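Local coordinates for protein lantibiotic dehydratase (Microbispora corallina, PDB 5EHK) that probably dehydrates serine and threonine residues of the NAI-107 precursor peptide in a tRNA-dependent reaction, an early step of lantibiotic biosynthesis, at residues E455-A460 against L487-A492; E664-G669 against T685-P690; F834-V839 against L940-G945; V826-Q831 against F856-D861. All coordinates share one frame; numbering follows the deposited sequence.

Contact 1. Residues E455-A460 against L487-A492; sequences EPRRSA and LAYDEA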
loop_
_atom_site.group_PDB
_atom_site.type_symbol
_atom_site.label_atom_id
_atom_site.label_comp_id
_atom_site.label_asym_id
_atom_site.label_seq_id
_atom_site.Cartn_x
_atom_site.Cartn_y
_atom_site.Cartn_z
ATOM N N GLU A 455 -9.817 -1.522 -2.040
ATOM C CA GLU A 455 -10.714 -0.417 -2.410
ATOM C C GLU A 455 -12.172 -0.880 -2.419
ATOM O O GLU A 455 -12.475 -1.955 -2.929
ATOM C CB GLU A 455 -10.358 0.123 -3.801
ATOM C CG GLU A 455 -9.253 1.177 -3.830
ATOM C CD GLU A 455 -9.062 1.789 -5.222
ATOM O OE1 GLU A 455 -8.003 2.415 -5.474
ATOM O OE2 GLU A 455 -9.968 1.629 -6.072
ATOM N N PRO A 456 -13.082 -0.072 -1.862
ATOM C CA PRO A 456 -14.507 -0.356 -2.052
ATOM C C PRO A 456 -14.766 -0.454 -3.543
ATOM O O PRO A 456 -14.170 0.301 -4.319
ATOM C CB PRO A 456 -15.195 0.873 -1.464
ATOM C CG PRO A 456 -14.234 1.416 -0.484
ATOM C CD PRO A 456 -12.860 1.123 -1.031
ATOM N N ARG A 457 -15.595 -1.410 -3.945
ATOM C CA ARG A 457 -15.750 -1.723 -5.360
ATOM C C ARG A 457 -16.323 -0.546 -6.144
ATOM O O ARG A 457 -17.020 0.306 -5.592
ATOM C CB ARG A 457 -16.655 -2.941 -5.525
ATOM C CG ARG A 457 -16.766 -3.428 -6.950
ATOM C CD ARG A 457 -17.859 -4.420 -7.077
ATOM N NE ARG A 457 -17.850 -5.042 -8.394
ATOM C CZ ARG A 457 -18.655 -6.038 -8.725
ATOM N NH1 ARG A 457 -19.509 -6.506 -7.816
ATOM N NH2 ARG A 457 -18.620 -6.563 -9.941
ATOM N N ARG A 458 -15.997 -0.486 -7.426
ATOM C CA ARG A 458 -16.582 0.512 -8.307
ATOM C C ARG A 458 -17.084 -0.146 -9.573
ATOM O O ARG A 458 -16.336 -0.848 -10.252
ATOM C CB ARG A 458 -15.581 1.646 -8.615
ATOM C CG ARG A 458 -14.955 2.284 -7.360
ATOM C CD ARG A 458 -13.991 3.409 -7.681
ATOM N NE ARG A 458 -12.606 2.988 -7.455
ATOM C CZ ARG A 458 -11.759 2.689 -8.434
ATOM N NH1 ARG A 458 -12.142 2.786 -9.702
ATOM N NH2 ARG A 458 -10.526 2.312 -8.149
ATOM N N SER A 459 -18.347 0.108 -9.903
ATOM C CA SER A 459 -18.975 -0.570 -11.026
ATOM C C SER A 459 -19.874 0.355 -11.808
ATOM O O SER A 459 -20.799 0.934 -11.245
ATOM C CB SER A 459 -19.817 -1.742 -10.520
ATOM O OG SER A 459 -20.334 -2.478 -11.611
ATOM N N ALA A 460 -19.615 0.493 -13.105
ATOM C CA ALA A 460 -20.518 1.243 -13.966
ATOM C C ALA A 460 -21.872 0.546 -13.922
ATOM O O ALA A 460 -22.915 1.189 -13.877
ATOM C CB ALA A 460 -19.992 1.319 -15.384
ATOM N N LEU A 487 -22.044 -8.372 -13.553
ATOM C CA LEU A 487 -21.366 -8.074 -12.307
ATOM C C LEU A 487 -20.297 -9.086 -11.979
ATOM O O LEU A 487 -19.438 -8.820 -11.152
ATOM C CB LEU A 487 -22.382 -8.032 -11.177
ATOM C CG LEU A 487 -23.518 -7.054 -11.464
ATOM C CD1 LEU A 487 -24.653 -7.155 -10.454
ATOM C CD2 LEU A 487 -22.931 -5.670 -11.449
ATOM N N ALA A 488 -20.347 -10.241 -12.630
ATOM C CA ALA A 488 -19.466 -11.352 -12.278
ATOM C C ALA A 488 -18.031 -10.989 -12.622
ATOM O O ALA A 488 -17.748 -10.620 -13.755
ATOM C CB ALA A 488 -19.903 -12.634 -13.016
ATOM N N TYR A 489 -17.121 -11.135 -11.663
ATOM C CA TYR A 489 -15.712 -10.880 -11.927
ATOM C C TYR A 489 -15.187 -11.927 -12.888
ATOM O O TYR A 489 -14.190 -11.714 -13.568
ATOM C CB TYR A 489 -14.885 -10.925 -10.641
ATOM C CG TYR A 489 -15.212 -9.853 -9.625
ATOM C CD1 TYR A 489 -14.659 -8.575 -9.730
ATOM C CD2 TYR A 489 -16.035 -10.123 -8.536
ATOM C CE1 TYR A 489 -14.943 -7.581 -8.790
ATOM C CE2 TYR A 489 -16.324 -9.137 -7.584
ATOM C CZ TYR A 489 -15.776 -7.868 -7.727
ATOM O OH TYR A 489 -16.051 -6.892 -6.804
ATOM N N ASP A 490 -15.852 -13.074 -12.917
ATOM C CA ASP A 490 -15.533 -14.112 -13.880
ATOM C C ASP A 490 -16.568 -15.215 -13.819
ATOM O O ASP A 490 -17.526 -15.144 -13.031
ATOM C CB ASP A 490 -14.124 -14.689 -13.660
ATOM C CG ASP A 490 -14.017 -15.555 -12.408
ATOM O OD1 ASP A 490 -14.914 -15.518 -11.533
ATOM O OD2 ASP A 490 -13.010 -16.285 -12.305
ATOM N N GLU A 491 -16.360 -16.244 -14.641
ATOM C CA GLU A 491 -17.219 -17.419 -14.625
ATOM C C GLU A 491 -16.757 -18.367 -13.514
ATOM O O GLU A 491 -15.714 -19.024 -13.621
ATOM C CB GLU A 491 -17.230 -18.111 -15.999
ATOM C CG GLU A 491 -18.572 -18.041 -16.714
ATOM C CD GLU A 491 -19.054 -19.405 -17.221
ATOM O OE1 GLU A 491 -18.581 -19.857 -18.292
ATOM O OE2 GLU A 491 -19.915 -20.023 -16.556
ATOM N N ALA A 492 -17.543 -18.421 -12.441
ATOM C CA ALA A 492 -17.192 -19.233 -11.282
ATOM C C ALA A 492 -17.198 -20.749 -11.580
ATOM O O ALA A 492 -18.224 -21.320 -11.916
ATOM C CB ALA A 492 -18.111 -18.894 -10.125
#

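Contact 2. Residues E664-G669 against T685-P690; sequences EPWDWG and TLLAAP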
loop_
_atom_site.group_PDB
_atom_site.type_symbol
_atom_site.label_atom_id
_atom_site.label_comp_id
_atom_site.label_asym_id
_atom_site.label_seq_id
_atom_site.Cartn_x
_atom_site.Cartn_y
_atom_site.Cartn_z
ATOM N N GLU A 664 -20.075 -14.172 -0.300
ATOM C CA GLU A 664 -20.125 -13.032 0.619
ATOM C C GLU A 664 -21.444 -12.346 0.415
ATOM O O GLU A 664 -22.064 -12.502 -0.634
ATOM C CB GLU A 664 -19.046 -12.016 0.277
ATOM C CG GLU A 664 -17.641 -12.522 0.219
ATOM C CD GLU A 664 -16.647 -11.387 0.120
ATOM O OE1 GLU A 664 -17.052 -10.268 -0.281
ATOM O OE2 GLU A 664 -15.457 -11.615 0.423
ATOM N N PRO A 665 -21.865 -11.532 1.382
ATOM C CA PRO A 665 -23.054 -10.699 1.191
ATOM C C PRO A 665 -22.964 -9.802 -0.029
ATOM O O PRO A 665 -21.896 -9.646 -0.606
ATOM C CB PRO A 665 -23.052 -9.840 2.435
ATOM C CG PRO A 665 -22.496 -10.714 3.454
ATOM C CD PRO A 665 -21.414 -11.501 2.780
ATOM N N TRP A 666 -24.092 -9.209 -0.400
ATOM C CA TRP A 666 -24.162 -8.263 -1.502
ATOM C C TRP A 666 -23.232 -7.069 -1.225
ATOM O O TRP A 666 -23.288 -6.443 -0.157
ATOM C CB TRP A 666 -25.618 -7.796 -1.707
ATOM C CG TRP A 666 -25.749 -6.721 -2.734
ATOM C CD1 TRP A 666 -25.772 -5.373 -2.514
ATOM C CD2 TRP A 666 -25.846 -6.905 -4.145
ATOM N NE1 TRP A 666 -25.891 -4.703 -3.708
ATOM C CE2 TRP A 666 -25.931 -5.624 -4.727
ATOM C CE3 TRP A 666 -25.871 -8.030 -4.979
ATOM C CZ2 TRP A 666 -26.030 -5.437 -6.114
ATOM C CZ3 TRP A 666 -25.978 -7.846 -6.360
ATOM C CH2 TRP A 666 -26.048 -6.560 -6.909
ATOM N N ASP A 667 -22.381 -6.764 -2.204
ATOM C CA ASP A 667 -21.398 -5.694 -2.040
ATOM C C ASP A 667 -21.713 -4.442 -2.899
ATOM O O ASP A 667 -21.660 -4.471 -4.141
ATOM C CB ASP A 667 -19.989 -6.245 -2.308
ATOM C CG ASP A 667 -18.898 -5.222 -2.055
ATOM O OD1 ASP A 667 -19.074 -4.369 -1.166
ATOM O OD2 ASP A 667 -17.842 -5.304 -2.708
ATOM N N TRP A 668 -22.050 -3.352 -2.210
ATOM C CA TRP A 668 -22.434 -2.101 -2.857
ATOM C C TRP A 668 -21.205 -1.292 -3.239
ATOM O O TRP A 668 -21.286 -0.383 -4.070
ATOM C CB TRP A 668 -23.348 -1.264 -1.966
ATOM C CG TRP A 668 -24.845 -1.493 -2.162
ATOM C CD1 TRP A 668 -25.751 -1.865 -1.205
ATOM C CD2 TRP A 668 -25.591 -1.342 -3.382
ATOM N NE1 TRP A 668 -27.009 -1.947 -1.753
ATOM C CE2 TRP A 668 -26.939 -1.640 -3.087
ATOM C CE3 TRP A 668 -25.251 -0.989 -4.688
ATOM C CZ2 TRP A 668 -27.948 -1.590 -4.055
ATOM C CZ3 TRP A 668 -26.252 -0.947 -5.647
ATOM C CH2 TRP A 668 -27.586 -1.242 -5.323
ATOM N N GLY A 669 -20.072 -1.613 -2.616
ATOM C CA GLY A 669 -18.823 -0.954 -2.945
ATOM C C GLY A 669 -18.852 0.523 -2.612
ATOM O O GLY A 669 -19.392 0.920 -1.580
ATOM N N THR A 685 -36.167 -13.372 -3.994
ATOM C CA THR A 685 -35.159 -13.050 -2.976
ATOM C C THR A 685 -34.579 -11.627 -3.000
ATOM O O THR A 685 -34.079 -11.147 -4.014
ATOM C CB THR A 685 -33.950 -14.009 -3.065
ATOM O OG1 THR A 685 -34.383 -15.371 -2.996
ATOM C CG2 THR A 685 -32.999 -13.752 -1.932
ATOM N N LEU A 686 -34.632 -10.981 -1.840
ATOM C CA LEU A 686 -33.922 -9.728 -1.587
ATOM C C LEU A 686 -32.484 -9.995 -1.093
ATOM O O LEU A 686 -32.251 -10.258 0.092
ATOM C CB LEU A 686 -34.680 -8.900 -0.545
ATOM C CG LEU A 686 -35.224 -7.547 -1.004
ATOM C CD1 LEU A 686 -36.253 -7.746 -2.098
ATOM C CD2 LEU A 686 -35.815 -6.790 0.195
ATOM N N LEU A 687 -31.529 -9.959 -2.019
ATOM C CA LEU A 687 -30.115 -10.139 -1.693
ATOM C C LEU A 687 -29.619 -9.044 -0.732
ATOM O O LEU A 687 -28.747 -9.281 0.093
ATOM C CB LEU A 687 -29.269 -10.111 -2.972
ATOM C CG LEU A 687 -29.614 -11.172 -4.008
ATOM C CD1 LEU A 687 -28.781 -11.016 -5.276
ATOM C CD2 LEU A 687 -29.419 -12.556 -3.402
ATOM N N ALA A 688 -30.202 -7.853 -0.841
ATOM C CA ALA A 688 -29.884 -6.745 0.040
ATOM C C ALA A 688 -31.155 -5.946 0.227
ATOM O O ALA A 688 -31.896 -5.738 -0.727
ATOM C CB ALA A 688 -28.794 -5.871 -0.562
ATOM N N ALA A 689 -31.410 -5.527 1.463
ATOM C CA ALA A 689 -32.574 -4.716 1.807
ATOM C C ALA A 689 -32.403 -3.261 1.330
ATOM O O ALA A 689 -31.292 -2.826 1.025
ATOM C CB ALA A 689 -32.812 -4.765 3.314
ATOM N N PRO A 690 -33.512 -2.508 1.225
ATOM C CA PRO A 690 -33.342 -1.094 0.881
ATOM C C PRO A 690 -32.723 -0.331 2.041
ATOM O O PRO A 690 -32.828 -0.759 3.191
ATOM C CB PRO A 690 -34.777 -0.616 0.593
ATOM C CG PRO A 690 -35.532 -1.856 0.293
ATOM C CD PRO A 690 -34.930 -2.898 1.199
#

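Contact 3. Residues F834-V839 against L940-G945; sequences FLRDQV and LTRRAG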
loop_
_atom_site.group_PDB
_atom_site.type_symbol
_atom_site.label_atom_id
_atom_site.label_comp_id
_atom_site.label_asym_id
_atom_site.label_seq_id
_atom_site.Cartn_x
_atom_site.Cartn_y
_atom_site.Cartn_z
ATOM N N PHE A 834 30.110 -1.929 -12.026
ATOM C CA PHE A 834 30.722 -2.442 -10.811
ATOM C C PHE A 834 31.258 -3.872 -11.060
ATOM O O PHE A 834 32.364 -4.220 -10.639
ATOM C CB PHE A 834 29.726 -2.397 -9.646
ATOM C CG PHE A 834 30.363 -2.637 -8.300
ATOM C CD1 PHE A 834 30.905 -1.585 -7.590
ATOM C CD2 PHE A 834 30.454 -3.920 -7.781
ATOM C CE1 PHE A 834 31.496 -1.788 -6.398
ATOM C CE2 PHE A 834 31.060 -4.134 -6.582
ATOM C CZ PHE A 834 31.591 -3.062 -5.880
ATOM N N LEU A 835 30.452 -4.675 -11.760
ATOM C CA LEU A 835 30.825 -6.020 -12.177
ATOM C C LEU A 835 32.021 -6.068 -13.129
ATOM O O LEU A 835 32.867 -6.962 -13.027
ATOM C CB LEU A 835 29.632 -6.725 -12.815
ATOM C CG LEU A 835 28.494 -7.125 -11.873
ATOM C CD1 LEU A 835 27.247 -7.519 -12.650
ATOM C CD2 LEU A 835 28.948 -8.250 -10.926
ATOM N N ARG A 836 32.085 -5.124 -14.062
ATOM C CA ARG A 836 33.202 -5.069 -15.009
ATOM C C ARG A 836 34.523 -4.697 -14.324
ATOM O O ARG A 836 35.554 -5.327 -14.559
ATOM C CB ARG A 836 32.883 -4.110 -16.168
ATOM C CG ARG A 836 31.841 -4.665 -17.150
ATOM C CD ARG A 836 31.662 -3.820 -18.396
ATOM N NE ARG A 836 30.686 -2.754 -18.196
ATOM C CZ ARG A 836 29.451 -2.750 -18.689
ATOM N NH1 ARG A 836 29.029 -3.747 -19.456
ATOM N NH2 ARG A 836 28.644 -1.725 -18.432
ATOM N N ASP A 837 34.458 -3.708 -13.438
ATOM C CA ASP A 837 35.634 -3.070 -12.885
ATOM C C ASP A 837 36.005 -3.429 -11.443
ATOM O O ASP A 837 37.180 -3.537 -11.128
ATOM C CB ASP A 837 35.450 -1.553 -12.951
ATOM C CG ASP A 837 35.221 -1.043 -14.357
ATOM O OD1 ASP A 837 35.680 -1.669 -15.331
ATOM O OD2 ASP A 837 34.588 0.014 -14.482
ATOM N N GLN A 838 35.021 -3.580 -10.563
ATOM C CA GLN A 838 35.295 -3.714 -9.124
ATOM C C GLN A 838 35.276 -5.156 -8.598
ATOM O O GLN A 838 36.099 -5.515 -7.758
ATOM C CB GLN A 838 34.340 -2.845 -8.281
ATOM C CG GLN A 838 34.754 -1.385 -8.135
ATOM C CD GLN A 838 34.555 -0.566 -9.407
ATOM O OE1 GLN A 838 33.486 -0.605 -10.035
ATOM N NE2 GLN A 838 35.587 0.173 -9.794
ATOM N N VAL A 839 34.307 -5.958 -9.043
ATOM C CA VAL A 839 34.221 -7.359 -8.621
ATOM C C VAL A 839 35.514 -8.173 -8.975
ATOM O O VAL A 839 35.991 -8.971 -8.157
ATOM C CB VAL A 839 32.884 -8.019 -9.094
ATOM C CG1 VAL A 839 32.849 -9.515 -8.751
ATOM C CG2 VAL A 839 31.703 -7.331 -8.412
ATOM N N LEU A 940 33.042 -7.438 -22.557
ATOM C CA LEU A 940 33.001 -7.319 -24.017
ATOM C C LEU A 940 31.961 -6.271 -24.367
ATOM O O LEU A 940 32.183 -5.386 -25.198
ATOM C CB LEU A 940 32.645 -8.643 -24.700
ATOM C CG LEU A 940 33.641 -9.796 -24.580
ATOM C CD1 LEU A 940 33.140 -11.045 -25.308
ATOM C CD2 LEU A 940 35.024 -9.386 -25.079
ATOM N N THR A 941 30.816 -6.385 -23.713
ATOM C CA THR A 941 29.644 -5.556 -24.000
ATOM C C THR A 941 29.852 -4.027 -23.794
ATOM O O THR A 941 29.181 -3.210 -24.428
ATOM C CB THR A 941 28.434 -6.143 -23.246
ATOM O OG1 THR A 941 27.624 -6.868 -24.177
ATOM C CG2 THR A 941 27.635 -5.101 -22.510
ATOM N N ARG A 942 30.802 -3.651 -22.938
ATOM C CA ARG A 942 31.132 -2.243 -22.756
ATOM C C ARG A 942 31.727 -1.655 -24.032
ATOM O O ARG A 942 31.502 -0.486 -24.343
ATOM C CB ARG A 942 32.126 -2.048 -21.599
ATOM C CG ARG A 942 32.752 -0.641 -21.510
ATOM C CD ARG A 942 33.879 -0.561 -20.472
ATOM N NE ARG A 942 33.339 -0.406 -19.131
ATOM C CZ ARG A 942 34.052 -0.522 -18.017
ATOM N NH1 ARG A 942 35.353 -0.777 -18.082
ATOM N NH2 ARG A 942 33.455 -0.393 -16.830
ATOM N N ARG A 943 32.472 -2.469 -24.781
ATOM C CA ARG A 943 33.242 -1.936 -25.901
ATOM C C ARG A 943 32.342 -1.332 -26.952
ATOM O O ARG A 943 31.320 -1.914 -27.325
ATOM C CB ARG A 943 34.140 -2.984 -26.563
ATOM C CG ARG A 943 35.055 -2.359 -27.633
ATOM C CD ARG A 943 35.910 -3.383 -28.376
ATOM N NE ARG A 943 35.110 -4.225 -29.270
ATOM C CZ ARG A 943 34.647 -3.840 -30.460
ATOM N NH1 ARG A 943 34.900 -2.619 -30.917
ATOM N NH2 ARG A 943 33.928 -4.678 -31.196
ATOM N N ALA A 944 32.732 -0.153 -27.420
ATOM C CA ALA A 944 32.022 0.505 -28.499
ATOM C C ALA A 944 32.196 -0.322 -29.774
ATOM O O ALA A 944 33.324 -0.612 -30.191
ATOM C CB ALA A 944 32.556 1.929 -28.687
ATOM N N GLY A 945 31.082 -0.758 -30.356
ATOM C CA GLY A 945 31.165 -1.503 -31.594
ATOM C C GLY A 945 30.905 -2.988 -31.478
ATOM O O GLY A 945 30.699 -3.663 -32.498
#

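Contact 4. Residues V826-Q831 against F856-D861; sequences VPRRNQ and FIRYSD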
loop_
_atom_site.group_PDB
_atom_site.type_symbol
_atom_site.label_atom_id
_atom_site.label_comp_id
_atom_site.label_asym_id
_atom_site.label_seq_id
_atom_site.Cartn_x
_atom_site.Cartn_y
_atom_site.Cartn_z
ATOM N N VAL A 826 24.925 -1.837 -4.518
ATOM C CA VAL A 826 25.190 -1.194 -5.777
ATOM C C VAL A 826 23.846 -1.182 -6.459
ATOM O O VAL A 826 23.315 -2.229 -6.768
ATOM C CB VAL A 826 26.195 -2.045 -6.615
ATOM C CG1 VAL A 826 26.457 -1.422 -7.973
ATOM C CG2 VAL A 826 27.507 -2.249 -5.858
ATOM N N PRO A 827 23.252 0.001 -6.633
ATOM C CA PRO A 827 21.955 0.063 -7.302
ATOM C C PRO A 827 22.046 -0.513 -8.693
ATOM O O PRO A 827 23.110 -0.471 -9.311
ATOM C CB PRO A 827 21.662 1.560 -7.365
ATOM C CG PRO A 827 22.949 2.228 -7.129
ATOM C CD PRO A 827 23.717 1.332 -6.226
ATOM N N ARG A 828 20.920 -1.016 -9.182
ATOM C CA ARG A 828 20.890 -1.806 -10.406
ATOM C C ARG A 828 21.538 -1.123 -11.610
ATOM O O ARG A 828 22.298 -1.762 -12.335
ATOM C CB ARG A 828 19.445 -2.227 -10.710
ATOM C CG ARG A 828 19.255 -3.056 -11.968
ATOM C CD ARG A 828 20.186 -4.249 -12.016
ATOM N NE ARG A 828 20.906 -4.324 -13.290
ATOM C CZ ARG A 828 20.709 -5.292 -14.172
ATOM N NH1 ARG A 828 19.828 -6.255 -13.903
ATOM N NH2 ARG A 828 21.388 -5.315 -15.308
ATOM N N ARG A 829 21.277 0.170 -11.789
ATOM C CA ARG A 829 21.803 0.945 -12.923
ATOM C C ARG A 829 23.330 0.950 -12.945
ATOM O O ARG A 829 23.936 1.008 -14.017
ATOM C CB ARG A 829 21.299 2.398 -12.891
ATOM C CG ARG A 829 19.857 2.600 -13.317
ATOM C CD ARG A 829 19.398 4.059 -13.212
ATOM N NE ARG A 829 20.073 4.730 -12.112
ATOM C CZ ARG A 829 21.034 5.637 -12.291
ATOM N NH1 ARG A 829 21.358 6.003 -13.531
ATOM N NH2 ARG A 829 21.656 6.191 -11.246
ATOM N N ASN A 830 23.934 0.871 -11.757
ATOM C CA ASN A 830 25.386 0.910 -11.598
ATOM C C ASN A 830 26.076 -0.454 -11.621
ATOM O O ASN A 830 27.300 -0.532 -11.663
ATOM C CB ASN A 830 25.737 1.588 -10.273
ATOM C CG ASN A 830 25.301 3.047 -10.224
ATOM O OD1 ASN A 830 24.552 3.520 -11.091
ATOM N ND2 ASN A 830 25.773 3.768 -9.198
ATOM N N GLN A 831 25.291 -1.528 -11.605
ATOM C CA GLN A 831 25.815 -2.865 -11.301
ATOM C C GLN A 831 26.736 -3.430 -12.389
ATOM O O GLN A 831 27.799 -3.997 -12.091
ATOM C CB GLN A 831 24.671 -3.834 -10.973
ATOM C CG GLN A 831 24.039 -3.607 -9.608
ATOM C CD GLN A 831 22.798 -4.473 -9.333
ATOM O OE1 GLN A 831 22.424 -5.312 -10.135
ATOM N NE2 GLN A 831 22.159 -4.251 -8.199
ATOM N N PHE A 856 28.759 -14.653 -7.735
ATOM C CA PHE A 856 27.936 -13.513 -7.413
ATOM C C PHE A 856 26.546 -13.716 -7.968
ATOM O O PHE A 856 26.375 -14.356 -9.009
ATOM C CB PHE A 856 28.527 -12.215 -7.968
ATOM C CG PHE A 856 28.118 -11.930 -9.385
ATOM C CD1 PHE A 856 26.909 -11.294 -9.669
ATOM C CD2 PHE A 856 28.937 -12.299 -10.438
ATOM C CE1 PHE A 856 26.532 -11.068 -10.956
ATOM C CE2 PHE A 856 28.560 -12.055 -11.726
ATOM C CZ PHE A 856 27.359 -11.438 -11.989
ATOM N N ILE A 857 25.565 -13.129 -7.283
ATOM C CA ILE A 857 24.209 -13.068 -7.781
ATOM C C ILE A 857 23.666 -11.633 -7.616
ATOM O O ILE A 857 24.105 -10.871 -6.747
ATOM C CB ILE A 857 23.259 -14.055 -7.066
ATOM C CG1 ILE A 857 23.002 -13.636 -5.617
ATOM C CG2 ILE A 857 23.789 -15.480 -7.105
ATOM C CD1 ILE A 857 21.942 -14.461 -4.940
ATOM N N ARG A 858 22.708 -11.287 -8.466
ATOM C CA ARG A 858 21.943 -10.070 -8.347
ATOM C C ARG A 858 20.720 -10.461 -7.512
ATOM O O ARG A 858 20.078 -11.487 -7.745
ATOM C CB ARG A 858 21.569 -9.576 -9.747
ATOM C CG ARG A 858 22.787 -9.223 -10.597
ATOM C CD ARG A 858 22.519 -9.133 -12.132
ATOM N NE ARG A 858 22.903 -7.871 -12.716
ATOM C CZ ARG A 858 23.765 -7.684 -13.707
ATOM N NH1 ARG A 858 24.407 -8.667 -14.296
ATOM N NH2 ARG A 858 23.998 -6.448 -14.079
ATOM N N TYR A 859 20.441 -9.676 -6.487
ATOM C CA TYR A 859 19.440 -10.049 -5.512
ATOM C C TYR A 859 18.585 -8.827 -5.230
ATOM O O TYR A 859 19.058 -7.694 -5.301
ATOM C CB TYR A 859 20.130 -10.530 -4.219
ATOM C CG TYR A 859 19.277 -11.422 -3.352
ATOM C CD1 TYR A 859 19.420 -12.806 -3.406
ATOM C CD2 TYR A 859 18.311 -10.890 -2.490
ATOM C CE1 TYR A 859 18.634 -13.652 -2.624
ATOM C CE2 TYR A 859 17.514 -11.728 -1.698
ATOM C CZ TYR A 859 17.684 -13.114 -1.773
ATOM O OH TYR A 859 16.919 -13.971 -1.006
ATOM N N SER A 860 17.327 -9.045 -4.890
ATOM C CA SER A 860 16.515 -7.943 -4.404
ATOM C C SER A 860 15.867 -8.308 -3.070
ATOM O O SER A 860 15.155 -9.307 -2.983
ATOM C CB SER A 860 15.462 -7.560 -5.437
ATOM O OG SER A 860 14.531 -6.688 -4.848
ATOM N N ASP A 861 16.147 -7.536 -2.021
ATOM C CA ASP A 861 15.460 -7.725 -0.739
ATOM C C ASP A 861 14.612 -6.518 -0.352
ATOM O O ASP A 861 14.343 -5.635 -1.173
ATOM C CB ASP A 861 16.435 -8.112 0.397
ATOM C CG ASP A 861 17.546 -7.055 0.650
ATOM O OD1 ASP A 861 17.377 -5.861 0.300
ATOM O OD2 ASP A 861 18.591 -7.420 1.253
#

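Contact 1. Residues E455-A460 against L487-A492
The guanidinium of Arg457 lies flat on the ring of Tyr489, centres 4.2 Å apart and planes inclined by 26°. The overlap is shifted toward the hydroxyl end of the tyrosine: Tyr489 OH sits over one face of the guanidinium, 3.3 Å from Arg457 CZ, while NH2 lies over the ring face near its rim. Tyr489 OH and Arg457 NE approach to 3.0 Å, but the angle is too poor for a hydrogen bond. At the guanidinium edge, Arg457 NH2 donates to Leu487 O over 2.7 Å, on a lone pair in the carbonyl plane. The arginine reaches this far because its chain is extended from CG to NE, with CG anti to the backbone N (chi1 -174°). Leu487 CD2 touches the hydroxyl of Ser459 loosely, 4.1 Å from OG. Ser459 is the N-cap of helix 460-471, its OG accepting from Leu462 N. The contact thus ties the loop entering helix 460-471 to the chain leaving helix 481-487, and Leu487 also packs on Ala461 and Leu462 of the first of these helices.

Contact 2. Residues E664-G669 against T685-P690
Trp666 is the first residue of 664-669 to meet the other segment, and it does so at two points. The methyl CB of Ala688 comes obliquely to the pyrrole side of the indole, 3.6 Å from Trp666 CD1, and at the six-membered ring Leu687 CD1 lies 4.2 Å from Trp666 CE3, the two side chains crossing at about a right angle. CG of the tryptophan stands anti to its backbone N (chi1 174°), which lays the indole alongside the 687-688 backbone and lets it meet both residues. At Asp667 the backbone folds into an Asx turn, Asp667 OD1 accepting from Gly669 N at 3.3 Å. Trp668, inside that turn, offers a ring face to the edge of its neighbour: Trp666 NE1 lies over the centre of the Trp668 ring, 3.3 Å above its plane. Trp668 NE1 to Ala688 CB is a marginal 4.5 Å. Both indoles pack on Leu462 of helix 460-471, while Trp666 reaches Val680 and Trp668 reaches Leu677 of strand 676-682, the antiparallel neighbour of strand 685-693.

Contact 3. Residues F834-V839 against L940-G945
Charge pairing carries the contact between Asp837 and Arg942. The arginine grips the carboxylate end-on with two nitrogens, one for each oxygen: Arg942 NH1 donates to Asp837 OD1 at 2.9 Å and Arg942 NH2 to Asp837 OD2 at 2.6 Å. OD1 is met on its syn lone pair; OD2 is also approached from the syn side, but out of the carboxylate plane. The two planes stand 48° apart. Packing of the arginine stems accompanies the bridge. Arg942 CB covers one face of the Arg836 guanidinium, and Arg836 CD one face of the Arg942 guanidinium. Bends at chi3 (-87° in Arg836, -81° in Arg942) turn each guanidinium against the other's stem. Thr941 CG2 rests at the edge of the Arg836 group, 3.6 Å from Arg836 NH1. The like charges of Arg836 NE and Arg942 NE are 3.7 Å apart. Both arginines also pair with Asp833, and Arg836 NH1 donates to Leu938 O. Asp833 and Asp837 probably offset much of this charge, to which Arg208 of the second subunit, near Arg942 NE, adds a third positive group. This is a polar helix-helix contact at the surface, helix 828-837 meeting the last turn of helix 920-942 in the C-terminal part of the dehydratase.

Contact 4. Residues V826-Q831 against F856-D861
Arg858 sends its side chain from strand 853-861 to the first turn of helix 828-837. Its CG lies anti to the carbonyl carbon (chi1 -63°), and a bend at chi3 sets the guanidinium against Arg828. Arg858 NH2 lies over one face of the Arg828 guanidinium, 3.1 Å from Arg828 NH2, and the two planes are 38° apart; as both nitrogens are donors, this is proximity and not a bond. Arg858 NH2 forms a salt bridge with Asp832, to which Arg828 makes only a long, weak ion pair, so the two positive groups gather round one carboxylate. Arg858 NH1 donates to Arg1084 O. Beside the guanidinium, Gln831 OE1 stands 3.7 Å from Arg858 NE, with amide and guanidinium planes 47° apart. The amide's rotation is fixed at its other end, where Gln831 NE2 donates to Val826 O at 2.7 Å, in the amide plane. Next along the strand, Tyr859 points away. This is helix-on-sheet packing: helix 828-837 lies against strands 853-861 and 864-872 of a four-stranded antiparallel sheet, with 853-861 at one edge.

The four contacts fall into two distant pairs. Contacts 1 and 2, both partly buried, lie in the N-terminal part of the dehydratase and touch where Leu487 CD1 meets Trp666 CH2 at 3.9 Å; contact 2 is apolar, contact 1 a cationic stack with one backbone-directed bond. Contacts 3 and 4 share helix 828-837 in the C-terminal part, their centres about 15 Å apart, and Leu835 joins them by packing on Phe856 and Arg858. Both are built on arginines, but contact 3 lies at the surface with a direct salt bridge, whereas contact 4 is buried and relies on Asp832 outside its segments. Contacts 1, 3 and 4 also touch the second subunit; contact 2 does not.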